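Local coordinates for protein restriction endonuclease S subunits (Thermoanaerobacter tengcongensis, PDB 3OKG) that probably recognises the target DNA sequence as the specificity subunit of a type I restriction-modification methyltransferase, its two recognition domains joined by long helices, at residues Gln210-Glu215 against Val372-Gln377; Leu328-Tyr333 against Gln356-Pro361. One frame throughout, in Å; residues are numbered along the deposited sequence.

Contact 1: Gln210-Glu215 against Val372-Gln377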
ATOM      1  N   GLN A 210      -6.738   6.141  21.173  1.00 25.17           N
ATOM      2  CA  GLN A 210      -6.382   7.399  21.819  1.00 35.26           C
ATOM      3  C   GLN A 210      -7.342   7.749  22.973  1.00 35.74           C
ATOM      4  O   GLN A 210      -6.904   8.115  24.065  1.00 33.44           O
ATOM      5  CB  GLN A 210      -6.305   8.507  20.759  1.00 38.05           C
ATOM      6  CG  GLN A 210      -5.963   9.889  21.284  1.00 52.39           C
ATOM      7  CD  GLN A 210      -5.821  10.914  20.162  1.00 90.85           C
ATOM      8  OE1 GLN A 210      -4.824  10.917  19.434  1.00 95.77           O
ATOM      9  NE2 GLN A 210      -6.818  11.791  20.025  1.00 70.33           N
ATOM     10  N   THR A 211      -8.644   7.596  22.738  1.00 25.80           N
ATOM     11  CA  THR A 211      -9.673   7.807  23.752  1.00 27.15           C
ATOM     12  C   THR A 211      -9.556   6.831  24.924  1.00 33.45           C
ATOM     13  O   THR A 211      -9.707   7.214  26.099  1.00 30.22           O
ATOM     14  CB  THR A 211     -11.093   7.681  23.135  1.00 40.88           C
ATOM     15  OG1 THR A 211     -11.307   8.750  22.206  1.00 43.14           O
ATOM     16  CG2 THR A 211     -12.154   7.740  24.216  1.00 39.75           C
ATOM     17  N   ALA A 212      -9.302   5.566  24.617  1.00 27.55           N
ATOM     18  CA  ALA A 212      -9.160   4.556  25.668  1.00 26.52           C
ATOM     19  C   ALA A 212      -7.939   4.844  26.569  1.00 26.34           C
ATOM     20  O   ALA A 212      -8.014   4.693  27.777  1.00 28.73           O
ATOM     21  CB  ALA A 212      -9.066   3.145  25.067  1.00 27.85           C
ATOM     22  N   LEU A 213      -6.826   5.250  25.970  1.00 24.73           N
ATOM     23  CA  LEU A 213      -5.613   5.490  26.737  1.00 24.71           C
ATOM     24  C   LEU A 213      -5.823   6.708  27.639  1.00 33.09           C
ATOM     25  O   LEU A 213      -5.452   6.684  28.813  1.00 30.12           O
ATOM     26  CB  LEU A 213      -4.417   5.705  25.820  1.00 23.33           C
ATOM     27  CG  LEU A 213      -3.949   4.484  24.986  1.00 23.43           C
ATOM     28  CD1 LEU A 213      -3.011   4.927  23.876  1.00 30.00           C
ATOM     29  CD2 LEU A 213      -3.230   3.485  25.872  1.00 23.12           C
ATOM     30  N   ALA A 214      -6.418   7.765  27.082  1.00 25.27           N
ATOM     31  CA  ALA A 214      -6.722   8.997  27.835  1.00 33.59           C
ATOM     32  C   ALA A 214      -7.591   8.740  29.060  1.00 33.35           C
ATOM     33  O   ALA A 214      -7.469   9.408  30.087  1.00 34.85           O
ATOM     34  CB  ALA A 214      -7.391  10.035  26.931  1.00 34.79           C
ATOM     35  N   GLU A 215      -8.480   7.772  28.956  1.00 26.32           N
ATOM     36  CA  GLU A 215      -9.363   7.450  30.063  1.00 28.15           C
ATOM     37  C   GLU A 215      -8.628   6.703  31.175  1.00 37.81           C
ATOM     38  O   GLU A 215      -8.787   7.014  32.366  1.00 29.01           O
ATOM     39  CB  GLU A 215     -10.535   6.627  29.528  1.00 37.73           C
ATOM     40  CG  GLU A 215     -11.566   6.257  30.527  1.00 50.12           C
ATOM     41  CD  GLU A 215     -12.874   5.943  29.848  1.00 68.38           C
ATOM     42  OE1 GLU A 215     -12.870   5.844  28.603  1.00 64.30           O
ATOM     43  OE2 GLU A 215     -13.899   5.805  30.549  1.00 73.68           O
ATOM     44  N   VAL A 372      -5.364  -4.200  30.054  1.00 21.13           N
ATOM     45  CA  VAL A 372      -4.382  -4.541  29.004  1.00 23.76           C
ATOM     46  C   VAL A 372      -5.018  -5.448  27.924  1.00 40.01           C
ATOM     47  O   VAL A 372      -4.763  -5.299  26.728  1.00 26.22           O
ATOM     48  CB  VAL A 372      -3.091  -5.203  29.580  1.00 22.01           C
ATOM     49  CG1 VAL A 372      -2.297  -5.913  28.503  1.00 23.63           C
ATOM     50  CG2 VAL A 372      -2.172  -4.140  30.223  1.00 25.62           C
ATOM     51  N   ALA A 373      -5.843  -6.392  28.345  1.00 28.27           N
ATOM     52  CA  ALA A 373      -6.512  -7.261  27.371  1.00 32.76           C
ATOM     53  C   ALA A 373      -7.386  -6.429  26.410  1.00 27.08           C
ATOM     54  O   ALA A 373      -7.407  -6.657  25.205  1.00 28.49           O
ATOM     55  CB  ALA A 373      -7.336  -8.297  28.087  1.00 31.91           C
ATOM     56  N   TYR A 374      -8.083  -5.440  26.951  1.00 26.71           N
ATOM     57  CA  TYR A 374      -8.908  -4.560  26.132  1.00 24.81           C
ATOM     58  C   TYR A 374      -8.086  -3.716  25.155  1.00 33.43           C
ATOM     59  O   TYR A 374      -8.406  -3.647  23.975  1.00 25.35           O
ATOM     60  CB  TYR A 374      -9.787  -3.669  27.007  1.00 26.76           C
ATOM     61  CG  TYR A 374     -10.467  -2.565  26.244  1.00 31.62           C
ATOM     62  CD1 TYR A 374     -11.516  -2.846  25.362  1.00 31.68           C
ATOM     63  CD2 TYR A 374     -10.077  -1.246  26.405  1.00 33.92           C
ATOM     64  CE1 TYR A 374     -12.153  -1.836  24.648  1.00 27.82           C
ATOM     65  CE2 TYR A 374     -10.719  -0.215  25.701  1.00 46.55           C
ATOM     66  CZ  TYR A 374     -11.754  -0.520  24.826  1.00 51.48           C
ATOM     67  OH  TYR A 374     -12.388   0.485  24.122  1.00 35.73           O
ATOM     68  N   LEU A 375      -7.039  -3.059  25.651  1.00 22.88           N
ATOM     69  CA  LEU A 375      -6.153  -2.255  24.806  1.00 24.06           C
ATOM     70  C   LEU A 375      -5.460  -3.096  23.735  1.00 25.97           C
ATOM     71  O   LEU A 375      -5.234  -2.625  22.628  1.00 22.79           O
ATOM     72  CB  LEU A 375      -5.068  -1.565  25.663  1.00 22.56           C
ATOM     73  CG  LEU A 375      -5.560  -0.494  26.658  1.00 21.64           C
ATOM     74  CD1 LEU A 375      -4.336   0.060  27.438  1.00 18.85           C
ATOM     75  CD2 LEU A 375      -6.308   0.624  25.952  1.00 20.82           C
ATOM     76  N   ASP A 376      -5.066  -4.313  24.094  1.00 22.11           N
ATOM     77  CA  ASP A 376      -4.404  -5.196  23.146  1.00 21.81           C
ATOM     78  C   ASP A 376      -5.312  -5.454  21.948  1.00 25.14           C
ATOM     79  O   ASP A 376      -4.836  -5.500  20.813  1.00 26.98           O
ATOM     80  CB  ASP A 376      -4.061  -6.536  23.798  1.00 26.69           C
ATOM     81  CG  ASP A 376      -2.804  -6.471  24.644  1.00 38.60           C
ATOM     82  OD1 ASP A 376      -2.078  -5.450  24.589  1.00 34.74           O
ATOM     83  OD2 ASP A 376      -2.549  -7.461  25.354  1.00 33.54           O
ATOM     84  N   GLN A 377      -6.605  -5.647  22.209  1.00 25.39           N
ATOM     85  CA  GLN A 377      -7.552  -5.895  21.108  1.00 28.39           C
ATOM     86  C   GLN A 377      -7.567  -4.706  20.131  1.00 27.82           C
ATOM     87  O   GLN A 377      -7.456  -4.874  18.929  1.00 24.99           O
ATOM     88  CB  GLN A 377      -8.951  -6.194  21.668  1.00 32.09           C
ATOM     89  CG  GLN A 377     -10.068  -6.211  20.645  1.00 42.84           C
ATOM     90  CD  GLN A 377     -10.518  -7.622  20.266  1.00 71.79           C
ATOM     91  OE1 GLN A 377      -9.771  -8.599  20.412  1.00 47.68           O
ATOM     92  NE2 GLN A 377     -11.753  -7.730  19.778  1.00 49.50           N
TER

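Contact 2: Leu328-Tyr333 against Gln356-Pro361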
ATOM      1  N   LEU A 328       4.299  -0.508  29.653  1.00 26.19           N
ATOM      2  CA  LEU A 328       4.552  -0.249  28.242  1.00 28.15           C
ATOM      3  C   LEU A 328       3.500   0.665  27.612  1.00 28.33           C
ATOM      4  O   LEU A 328       3.837   1.614  26.897  1.00 25.50           O
ATOM      5  CB  LEU A 328       4.611  -1.571  27.466  1.00 26.30           C
ATOM      6  CG  LEU A 328       5.292  -1.477  26.102  1.00 33.39           C
ATOM      7  CD1 LEU A 328       6.687  -0.931  26.284  1.00 29.74           C
ATOM      8  CD2 LEU A 328       5.350  -2.855  25.408  1.00 39.04           C
ATOM      9  N   TYR A 329       2.227   0.364  27.829  1.00 21.16           N
ATOM     10  CA  TYR A 329       1.175   1.237  27.308  1.00 24.86           C
ATOM     11  C   TYR A 329       1.300   2.657  27.841  1.00 33.53           C
ATOM     12  O   TYR A 329       1.076   3.629  27.120  1.00 21.76           O
ATOM     13  CB  TYR A 329      -0.201   0.704  27.663  1.00 24.86           C
ATOM     14  CG  TYR A 329      -0.736  -0.259  26.634  1.00 33.13           C
ATOM     15  CD1 TYR A 329      -0.987  -1.584  26.967  1.00 21.35           C
ATOM     16  CD2 TYR A 329      -0.968   0.156  25.322  1.00 24.19           C
ATOM     17  CE1 TYR A 329      -1.476  -2.484  26.025  1.00 23.30           C
ATOM     18  CE2 TYR A 329      -1.448  -0.738  24.364  1.00 24.32           C
ATOM     19  CZ  TYR A 329      -1.688  -2.049  24.726  1.00 33.30           C
ATOM     20  OH  TYR A 329      -2.163  -2.933  23.794  1.00 30.81           O
ATOM     21  N   TYR A 330       1.646   2.775  29.120  1.00 23.22           N
ATOM     22  CA  TYR A 330       1.737   4.105  29.744  1.00 22.39           C
ATOM     23  C   TYR A 330       2.867   4.905  29.115  1.00 23.81           C
ATOM     24  O   TYR A 330       2.678   6.054  28.732  1.00 25.78           O
ATOM     25  CB  TYR A 330       1.983   3.962  31.241  1.00 23.77           C
ATOM     26  CG  TYR A 330       1.846   5.265  32.010  1.00 23.18           C
ATOM     27  CD1 TYR A 330       0.674   5.993  31.969  1.00 26.94           C
ATOM     28  CD2 TYR A 330       2.897   5.745  32.796  1.00 26.28           C
ATOM     29  CE1 TYR A 330       0.541   7.183  32.682  1.00 25.96           C
ATOM     30  CE2 TYR A 330       2.775   6.926  33.506  1.00 24.36           C
ATOM     31  CZ  TYR A 330       1.606   7.632  33.455  1.00 25.50           C
ATOM     32  OH  TYR A 330       1.463   8.803  34.156  1.00 28.20           O
ATOM     33  N   LEU A 331       4.034   4.280  28.981  1.00 26.41           N
ATOM     34  CA  LEU A 331       5.194   4.936  28.385  1.00 26.34           C
ATOM     35  C   LEU A 331       4.940   5.351  26.942  1.00 30.12           C
ATOM     36  O   LEU A 331       5.398   6.406  26.503  1.00 31.46           O
ATOM     37  CB  LEU A 331       6.428   4.030  28.438  1.00 28.76           C
ATOM     38  CG  LEU A 331       7.000   3.689  29.817  1.00 34.36           C
ATOM     39  CD1 LEU A 331       8.110   2.657  29.657  1.00 34.17           C
ATOM     40  CD2 LEU A 331       7.503   4.919  30.583  1.00 34.49           C
ATOM     41  N   HIS A 332       4.205   4.526  26.213  1.00 36.50           N
ATOM     42  CA  HIS A 332       3.859   4.837  24.830  1.00 32.94           C
ATOM     43  C   HIS A 332       2.941   6.046  24.802  1.00 45.23           C
ATOM     44  O   HIS A 332       3.210   7.001  24.083  1.00 42.19           O
ATOM     45  CB  HIS A 332       3.218   3.633  24.130  1.00 51.61           C
ATOM     46  CG  HIS A 332       3.119   3.780  22.641  1.00 67.61           C
ATOM     47  ND1 HIS A 332       1.913   3.808  21.972  1.00 80.48           N
ATOM     48  CD2 HIS A 332       4.079   3.920  21.693  1.00 70.31           C
ATOM     49  CE1 HIS A 332       2.134   3.950  20.676  1.00 66.46           C
ATOM     50  NE2 HIS A 332       3.439   4.021  20.480  1.00 82.52           N
ATOM     51  N   TYR A 333       1.872   6.006  25.600  1.00 30.18           N
ATOM     52  CA  TYR A 333       0.963   7.137  25.754  1.00 39.07           C
ATOM     53  C   TYR A 333       1.683   8.430  26.146  1.00 38.09           C
ATOM     54  O   TYR A 333       1.285   9.508  25.728  1.00 37.06           O
ATOM     55  CB  TYR A 333      -0.126   6.795  26.774  1.00 38.31           C
ATOM     56  CG  TYR A 333      -0.988   7.951  27.221  1.00 35.66           C
ATOM     57  CD1 TYR A 333      -1.846   8.598  26.335  1.00 45.88           C
ATOM     58  CD2 TYR A 333      -0.973   8.371  28.545  1.00 45.47           C
ATOM     59  CE1 TYR A 333      -2.651   9.651  26.759  1.00 38.83           C
ATOM     60  CE2 TYR A 333      -1.762   9.415  28.977  1.00 51.98           C
ATOM     61  CZ  TYR A 333      -2.597  10.056  28.091  1.00 48.78           C
ATOM     62  OH  TYR A 333      -3.376  11.101  28.557  1.00 45.28           O
ATOM     63  N   GLN A 356      12.370   7.801  37.813  1.00 29.92           N
ATOM     64  CA  GLN A 356      11.841   7.355  39.092  1.00 30.01           C
ATOM     65  C   GLN A 356      10.675   8.235  39.553  1.00 28.96           C
ATOM     66  O   GLN A 356       9.803   7.778  40.294  1.00 36.58           O
ATOM     67  CB  GLN A 356      12.938   7.373  40.160  1.00 38.93           C
ATOM     68  CG  GLN A 356      14.032   6.315  39.994  1.00 29.79           C
ATOM     69  CD  GLN A 356      15.095   6.423  41.077  1.00 46.61           C
ATOM     70  OE1 GLN A 356      15.366   7.513  41.581  1.00 37.70           O
ATOM     71  NE2 GLN A 356      15.692   5.295  41.445  1.00 46.80           N
ATOM     72  N   ASN A 357      10.671   9.495  39.118  1.00 35.74           N
ATOM     73  CA  ASN A 357       9.702  10.477  39.607  1.00 35.99           C
ATOM     74  C   ASN A 357       8.404  10.546  38.807  1.00 36.86           C
ATOM     75  O   ASN A 357       7.471  11.250  39.199  1.00 43.98           O
ATOM     76  CB  ASN A 357      10.328  11.868  39.608  1.00 37.39           C
ATOM     77  CG  ASN A 357      11.198  12.115  40.812  1.00 54.85           C
ATOM     78  OD1 ASN A 357      11.115  11.394  41.805  1.00 39.89           O
ATOM     79  ND2 ASN A 357      12.034  13.149  40.736  1.00 44.63           N
ATOM     80  N   VAL A 358       8.369   9.855  37.673  1.00 34.20           N
ATOM     81  CA  VAL A 358       7.164   9.766  36.839  1.00 32.32           C
ATOM     82  C   VAL A 358       6.025   9.161  37.639  1.00 26.46           C
ATOM     83  O   VAL A 358       6.155   8.042  38.129  1.00 23.57           O
ATOM     84  CB  VAL A 358       7.442   8.856  35.617  1.00 34.19           C
ATOM     85  CG1 VAL A 358       6.166   8.599  34.830  1.00 30.99           C
ATOM     86  CG2 VAL A 358       8.524   9.483  34.733  1.00 37.30           C
ATOM     87  N   PHE A 359       4.903   9.872  37.788  1.00 24.06           N
ATOM     88  CA  PHE A 359       3.731   9.241  38.402  1.00 25.02           C
ATOM     89  C   PHE A 359       2.989   8.325  37.419  1.00 23.49           C
ATOM     90  O   PHE A 359       2.862   8.667  36.258  1.00 22.52           O
ATOM     91  CB  PHE A 359       2.756  10.289  38.949  1.00 34.28           C
ATOM     92  CG  PHE A 359       3.013  10.636  40.385  1.00 29.20           C
ATOM     93  CD1 PHE A 359       2.574   9.786  41.403  1.00 30.32           C
ATOM     94  CD2 PHE A 359       3.737  11.769  40.709  1.00 32.83           C
ATOM     95  CE1 PHE A 359       2.830  10.084  42.741  1.00 32.28           C
ATOM     96  CE2 PHE A 359       3.997  12.078  42.034  1.00 31.32           C
ATOM     97  CZ  PHE A 359       3.541  11.228  43.053  1.00 34.30           C
ATOM     98  N   ILE A 360       2.492   7.189  37.908  1.00 21.85           N
ATOM     99  CA  ILE A 360       1.704   6.264  37.093  1.00 24.71           C
ATOM    100  C   ILE A 360       0.528   5.777  37.926  1.00 30.27           C
ATOM    101  O   ILE A 360       0.689   5.496  39.120  1.00 25.14           O
ATOM    102  CB  ILE A 360       2.593   5.055  36.608  1.00 25.15           C
ATOM    103  CG1 ILE A 360       1.812   4.083  35.693  1.00 22.75           C
ATOM    104  CG2 ILE A 360       3.214   4.288  37.808  1.00 22.23           C
ATOM    105  CD1 ILE A 360       2.729   2.949  35.110  1.00 23.72           C
ATOM    106  N   PRO A 361      -0.671   5.675  37.314  1.00 23.86           N
ATOM    107  CA  PRO A 361      -1.782   5.171  38.117  1.00 21.64           C
ATOM    108  C   PRO A 361      -1.635   3.661  38.202  1.00 25.23           C
ATOM    109  O   PRO A 361      -1.295   2.991  37.231  1.00 25.33           O
ATOM    110  CB  PRO A 361      -3.031   5.520  37.282  1.00 33.95           C
ATOM    111  CG  PRO A 361      -2.515   5.969  35.895  1.00 31.10           C
ATOM    112  CD  PRO A 361      -1.009   5.809  35.886  1.00 25.65           C
TER

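Contact 1: Gln210-Glu215 against Val372-Gln377
Ala212 and Leu213 meet Tyr374 and Leu375 in a purely apolar helix-to-helix contact, where the C-terminal end of helix 174-216 packs against the first half of helix 365-388, next to helix 324-333. The two local axes run nearly antiparallel, at 159°, and come within 10.8 Å of each other. The Ala212 methyl points toward the opposing helix and is shared by two partners: its CB lies 3.8 Å from Leu375 CD2 and 3.8 Å from Tyr374 CE2. The tyrosine receives it at the ring edge, near the ring plane, not over a face. Such antiparallel pairing belongs to the long helical spacer of type I specificity subunits, and residues 372-377 fall within a predicted coiled coil. Leu375 sends its two methyls to different residues, for while CD2 stays on the alanine, CD1 lies 3.9 Å from Leu213 CD2. With CG anti to its carbonyl carbon (chi1 -67°), Leu213 brings that methyl closer to the other helix than its CB direction alone would suggest. Helix 324-333 closes the leucine side through Tyr329, which touches both leucines, and Tyr333, which touches Leu213, whereas Tyr374 marks the exposed margin.

Contact 2: Leu328-Tyr333 against Gln356-Pro361
Tyr330 carries its ring anti to the backbone N (chi1 -170°), which sends it from helix 324-333 across to strand 359-362, where Ile360, with CG1 likewise anti to its own N, lays an ethyl arm over one ring face. Ile360 CG1 lies 3.8 Å from the ring centroid in a CH-pi contact, displaced toward the CD2 side, and Ile360 CD1 follows at 3.6 Å from Tyr330 CD2. Pro361 adds a second CH-pi contact over the same face, its CD 4.2 Å from the Tyr330 ring centroid and nearest the CE1 side. At the ring edge, Val358 CG1 packs 4.0 Å from Tyr330 CE2. The phenol ends in a short hydrogen bond, Tyr330 OH giving its proton to Phe359 O at 2.5 Å. The donor is tilted 18° from the carbonyl plane, and the bond bends moderately at the oxygen. It ties down the far end of the ring while the isoleucine and proline contacts hold its flat side. Phe217 meets the same ring edge-to-face, and Ile360 pairs through its backbone with Val231. A buried tyrosine thus helps dock helix 324-333, together with the Trp326 NE1 bond to Pro361 O, onto the two-stranded antiparallel ribbon of 229-232 and 359-362, within the second target recognition domain of a type I specificity subunit.

Both contacts are largely buried, and helix 324-333 forms one side of contact 2 and flanks contact 1. Tyr329 OH links the two sets of segments, 2.6 Å from Asp376 OD1 in a probable hydrogen bond, and Leu213 CB packs 3.9 Å from Tyr333 CD1. Contact 1 joins two helices of the spacer through small aliphatic groups and a tyrosine edge, with an exposed margin. Contact 2 lies within the globular domain and adds a polar anchor to its apolar packing, a phenol bonded to a strand carbonyl. Strand 359-362 leads directly into helix 365-388, so the chain itself also connects domain and spacer here.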